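Local coordinates for galactofuranose-binding protein YtfQ (Escherichia coli, PDB 2VK2) that binds both anomers of galactofuranose in the periplasm and takes part in their ATP-driven uptake as the solute-binding component of an ABC transporter, at residues I192-I204 and D220-I232. Sequence-based numbering, arbitrary orientation.
Sequences ICMVYAHNDDMVI and DILTGSIDGVPDI. With GZL (beta-D-galactofuranose), chain B.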
# COMPACT_ATOMS: atom_id res chain seq x y z
N ILE A 192 -18.23 -15.63 -9.44
CA ILE A 192 -17.01 -14.82 -9.32
C ILE A 192 -15.87 -15.50 -10.07
O ILE A 192 -15.62 -16.69 -9.88
CB ILE A 192 -16.60 -14.65 -7.85
CG1 ILE A 192 -17.72 -13.99 -7.04
CG2 ILE A 192 -15.31 -13.83 -7.74
CD1 ILE A 192 -17.44 -13.89 -5.56
N CYS A 193 -15.18 -14.73 -10.92
CA CYS A 193 -14.02 -15.20 -11.69
C CYS A 193 -12.70 -14.81 -11.03
O CYS A 193 -11.73 -15.58 -11.07
CB CYS A 193 -14.09 -14.64 -13.12
SG CYS A 193 -12.52 -14.48 -14.04
N MET A 194 -12.65 -13.63 -10.41
CA MET A 194 -11.41 -13.09 -9.90
C MET A 194 -11.66 -12.10 -8.77
O MET A 194 -12.65 -11.35 -8.79
CB MET A 194 -10.65 -12.41 -11.04
CG MET A 194 -9.31 -11.81 -10.68
SD MET A 194 -9.39 -10.02 -10.47
CE MET A 194 -7.64 -9.64 -10.30
N VAL A 195 -10.79 -12.12 -7.77
CA VAL A 195 -10.78 -11.09 -6.73
C VAL A 195 -9.55 -10.21 -6.93
O VAL A 195 -8.43 -10.70 -7.05
CB VAL A 195 -10.82 -11.67 -5.29
CG1 VAL A 195 -9.73 -12.71 -5.06
CG2 VAL A 195 -10.73 -10.54 -4.25
N TYR A 196 -9.80 -8.90 -7.00
CA TYR A 196 -8.77 -7.88 -7.08
C TYR A 196 -8.72 -7.21 -5.72
O TYR A 196 -9.70 -6.58 -5.31
CB TYR A 196 -9.10 -6.85 -8.17
CG TYR A 196 -8.20 -5.63 -8.16
CD1 TYR A 196 -6.81 -5.76 -8.10
CD2 TYR A 196 -8.73 -4.34 -8.23
CE1 TYR A 196 -5.98 -4.65 -8.10
CE2 TYR A 196 -7.90 -3.22 -8.23
CZ TYR A 196 -6.53 -3.39 -8.17
OH TYR A 196 -5.68 -2.30 -8.16
N ALA A 197 -7.60 -7.34 -5.02
CA ALA A 197 -7.45 -6.72 -3.71
C ALA A 197 -6.36 -5.66 -3.78
O ALA A 197 -5.29 -5.90 -4.33
CB ALA A 197 -7.13 -7.76 -2.66
N HIS A 198 -6.63 -4.50 -3.20
CA HIS A 198 -5.67 -3.40 -3.22
C HIS A 198 -4.40 -3.69 -2.42
O HIS A 198 -3.40 -3.03 -2.62
CB HIS A 198 -6.31 -2.11 -2.74
CG HIS A 198 -7.35 -1.57 -3.67
ND1 HIS A 198 -7.94 -0.35 -3.48
CD2 HIS A 198 -7.87 -2.07 -4.81
CE1 HIS A 198 -8.81 -0.13 -4.45
NE2 HIS A 198 -8.79 -1.16 -5.27
N ASN A 199 -4.45 -4.68 -1.53
CA ASN A 199 -3.22 -5.24 -0.99
C ASN A 199 -3.28 -6.76 -0.87
O ASN A 199 -4.36 -7.35 -0.88
CB ASN A 199 -2.76 -4.56 0.32
CG ASN A 199 -3.54 -5.00 1.56
OD1 ASN A 199 -4.60 -5.61 1.48
ND2 ASN A 199 -3.01 -4.64 2.73
N ASP A 200 -2.10 -7.38 -0.78
CA ASP A 200 -1.99 -8.83 -0.63
C ASP A 200 -2.74 -9.34 0.59
O ASP A 200 -3.40 -10.37 0.52
CB ASP A 200 -0.53 -9.26 -0.48
CG ASP A 200 0.30 -9.09 -1.74
OD1 ASP A 200 -0.24 -9.07 -2.88
OD2 ASP A 200 1.53 -9.00 -1.59
N ASP A 201 -2.61 -8.64 1.72
CA ASP A 201 -3.21 -9.12 2.97
C ASP A 201 -4.71 -9.35 2.84
O ASP A 201 -5.22 -10.38 3.26
CB ASP A 201 -2.92 -8.16 4.13
CG ASP A 201 -1.54 -8.36 4.73
OD1 ASP A 201 -0.60 -8.69 3.98
OD2 ASP A 201 -1.39 -8.17 5.95
N MET A 202 -5.42 -8.40 2.23
CA MET A 202 -6.86 -8.57 2.00
C MET A 202 -7.15 -9.80 1.13
O MET A 202 -8.10 -10.53 1.40
CB MET A 202 -7.48 -7.33 1.36
CG MET A 202 -7.67 -6.18 2.34
SD MET A 202 -8.54 -4.77 1.64
CE MET A 202 -7.48 -4.37 0.25
N VAL A 203 -6.32 -10.02 0.12
CA VAL A 203 -6.51 -11.17 -0.77
C VAL A 203 -6.16 -12.49 -0.08
O VAL A 203 -6.73 -13.53 -0.40
CB VAL A 203 -5.72 -11.02 -2.11
CG1 VAL A 203 -4.53 -11.97 -2.17
CG2 VAL A 203 -6.65 -11.26 -3.29
N ILE A 204 -5.24 -12.46 0.88
CA ILE A 204 -4.90 -13.65 1.66
C ILE A 204 -6.09 -14.04 2.55
O ILE A 204 -6.40 -15.23 2.69
CB ILE A 204 -3.61 -13.44 2.48
CG1 ILE A 204 -2.41 -13.36 1.54
CG2 ILE A 204 -3.41 -14.57 3.47
CD1 ILE A 204 -1.17 -12.77 2.15
N ASP A 220 -10.64 -21.55 -9.48
CA ASP A 220 -12.05 -21.17 -9.56
C ASP A 220 -12.21 -19.66 -9.43
O ASP A 220 -13.02 -19.05 -10.13
CB ASP A 220 -12.87 -21.85 -8.45
CG ASP A 220 -12.98 -23.36 -8.64
OD1 ASP A 220 -12.99 -23.83 -9.79
OD2 ASP A 220 -13.06 -24.06 -7.61
N ILE A 221 -11.45 -19.07 -8.52
CA ILE A 221 -11.39 -17.62 -8.36
C ILE A 221 -9.92 -17.20 -8.38
O ILE A 221 -9.14 -17.59 -7.51
CB ILE A 221 -12.08 -17.15 -7.06
CG1 ILE A 221 -13.57 -17.52 -7.10
CG2 ILE A 221 -11.92 -15.65 -6.88
CD1 ILE A 221 -14.33 -17.19 -5.83
N LEU A 222 -9.55 -16.43 -9.40
CA LEU A 222 -8.19 -15.93 -9.55
C LEU A 222 -7.95 -14.82 -8.52
O LEU A 222 -8.90 -14.20 -8.05
CB LEU A 222 -7.98 -15.36 -10.96
CG LEU A 222 -8.24 -16.29 -12.14
CD1 LEU A 222 -8.23 -15.51 -13.44
CD2 LEU A 222 -7.21 -17.42 -12.18
N THR A 223 -6.69 -14.59 -8.18
CA THR A 223 -6.33 -13.49 -7.29
C THR A 223 -5.30 -12.57 -7.93
O THR A 223 -4.34 -13.03 -8.55
CB THR A 223 -5.79 -13.98 -5.92
OG1 THR A 223 -4.42 -14.39 -6.04
CG2 THR A 223 -6.63 -15.12 -5.38
N GLY A 224 -5.53 -11.27 -7.78
CA GLY A 224 -4.57 -10.25 -8.18
C GLY A 224 -4.51 -9.23 -7.05
O GLY A 224 -5.54 -8.76 -6.60
N SER A 225 -3.31 -8.91 -6.59
CA SER A 225 -3.15 -8.03 -5.44
C SER A 225 -1.80 -7.31 -5.49
O SER A 225 -1.03 -7.49 -6.43
CB SER A 225 -3.33 -8.81 -4.14
OG SER A 225 -2.43 -9.91 -4.07
N ILE A 226 -1.54 -6.47 -4.49
CA ILE A 226 -0.36 -5.62 -4.50
C ILE A 226 0.33 -5.66 -3.14
O ILE A 226 -0.32 -5.63 -2.11
CB ILE A 226 -0.76 -4.16 -4.85
CG1 ILE A 226 -1.35 -4.09 -6.26
CG2 ILE A 226 0.44 -3.23 -4.73
CD1 ILE A 226 -2.23 -2.89 -6.50
N ASP A 227 1.67 -5.75 -3.20
CA ASP A 227 2.62 -5.49 -2.09
C ASP A 227 3.84 -6.40 -2.22
O ASP A 227 4.96 -5.96 -2.02
CB ASP A 227 2.03 -5.68 -0.68
CG ASP A 227 1.29 -4.46 -0.17
OD1 ASP A 227 1.38 -3.37 -0.78
OD2 ASP A 227 0.62 -4.62 0.86
N GLY A 228 3.60 -7.67 -2.53
CA GLY A 228 4.66 -8.67 -2.53
C GLY A 228 5.11 -9.03 -1.13
O GLY A 228 6.31 -9.10 -0.86
N VAL A 229 4.15 -9.27 -0.23
CA VAL A 229 4.49 -9.76 1.10
C VAL A 229 4.84 -11.25 1.00
O VAL A 229 4.36 -11.94 0.09
CB VAL A 229 3.35 -9.54 2.13
CG1 VAL A 229 2.98 -8.06 2.21
CG2 VAL A 229 2.12 -10.37 1.79
N PRO A 230 5.69 -11.75 1.91
CA PRO A 230 6.09 -13.16 1.86
C PRO A 230 4.92 -14.13 1.68
O PRO A 230 5.02 -15.07 0.89
CB PRO A 230 6.75 -13.38 3.22
CG PRO A 230 7.31 -12.06 3.58
CD PRO A 230 6.36 -11.03 3.02
N ASP A 231 3.81 -13.89 2.38
CA ASP A 231 2.69 -14.82 2.36
C ASP A 231 1.97 -14.90 1.01
O ASP A 231 1.32 -15.91 0.73
CB ASP A 231 1.70 -14.51 3.48
CG ASP A 231 2.20 -14.97 4.85
OD1 ASP A 231 3.25 -15.63 4.91
OD2 ASP A 231 1.53 -14.68 5.86
N ILE A 232 2.07 -13.88 0.16
CA ILE A 232 1.49 -14.01 -1.18
C ILE A 232 2.33 -14.96 -2.04
O ILE A 232 1.78 -15.71 -2.84
CB ILE A 232 1.27 -12.65 -1.90
CG1 ILE A 232 0.17 -12.78 -2.96
CG2 ILE A 232 2.56 -12.15 -2.54
CD1 ILE A 232 -1.19 -13.13 -2.39
C6 GZL B . 1.15 1.40 0.18
C5 GZL B . 0.22 1.57 1.14
C4 GZL B . -0.69 0.46 1.64
C3 GZL B . -0.39 -0.99 1.36
C2 GZL B . -0.54 -1.71 2.46
O6 GZL B . 1.91 2.41 -0.24
O5 GZL B . 0.01 2.79 1.63
O4 GZL B . -0.77 0.50 3.07
O3 GZL B . -0.12 -1.44 0.14
C1 GZL B . -0.81 -0.82 3.62
O2 GZL B . -0.44 -3.03 2.61
O1 GZL B . -2.10 -1.08 4.19
O HOH W 1 -11.56 -17.89 -12.69
O HOH W 2 -0.46 -6.83 2.05
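N199 and D227 meet at the sugar, the CB of N199 packing 3.4 Å from D227 OD2. Both grip O2 of the galactofuranose: N199 ND2 donates to it almost straight (174°) and also bonds to F170 O, while O2 and O3 of the sugar give their protons to D227 OD2 and OD1. N199 OD1 caps the helix that follows, accepting from M202 N. A water joins D227 OD2 to D201 N.

Behind this shell sits D200. With CG beside its own backbone N (chi1 -69°), its carboxylate reaches across to the turn after I226. D200 OD2 takes V229 N at 3.0 Å and, weakly, G228 N. S225 OG donates to D200 OD1 at 2.6 Å, and S244 is a further partner of OD1. D200 N closes the grip on I226 O at 2.8 Å.

N199 and the turn after I226 lie at the C-terminal ends of neighbouring parallel strands, 194-197 and 222-225, joined through helix 200-212 in a beta-alpha-beta crossover of one lobe of the periplasmic binding protein fold. Four backbone bonds, from L222 N to C193 O through A197 N to G224 O, zip the strands. Between helices 200-212 and 230-237, V203 CG1 presses on I232 CD1 at 3.5 Å.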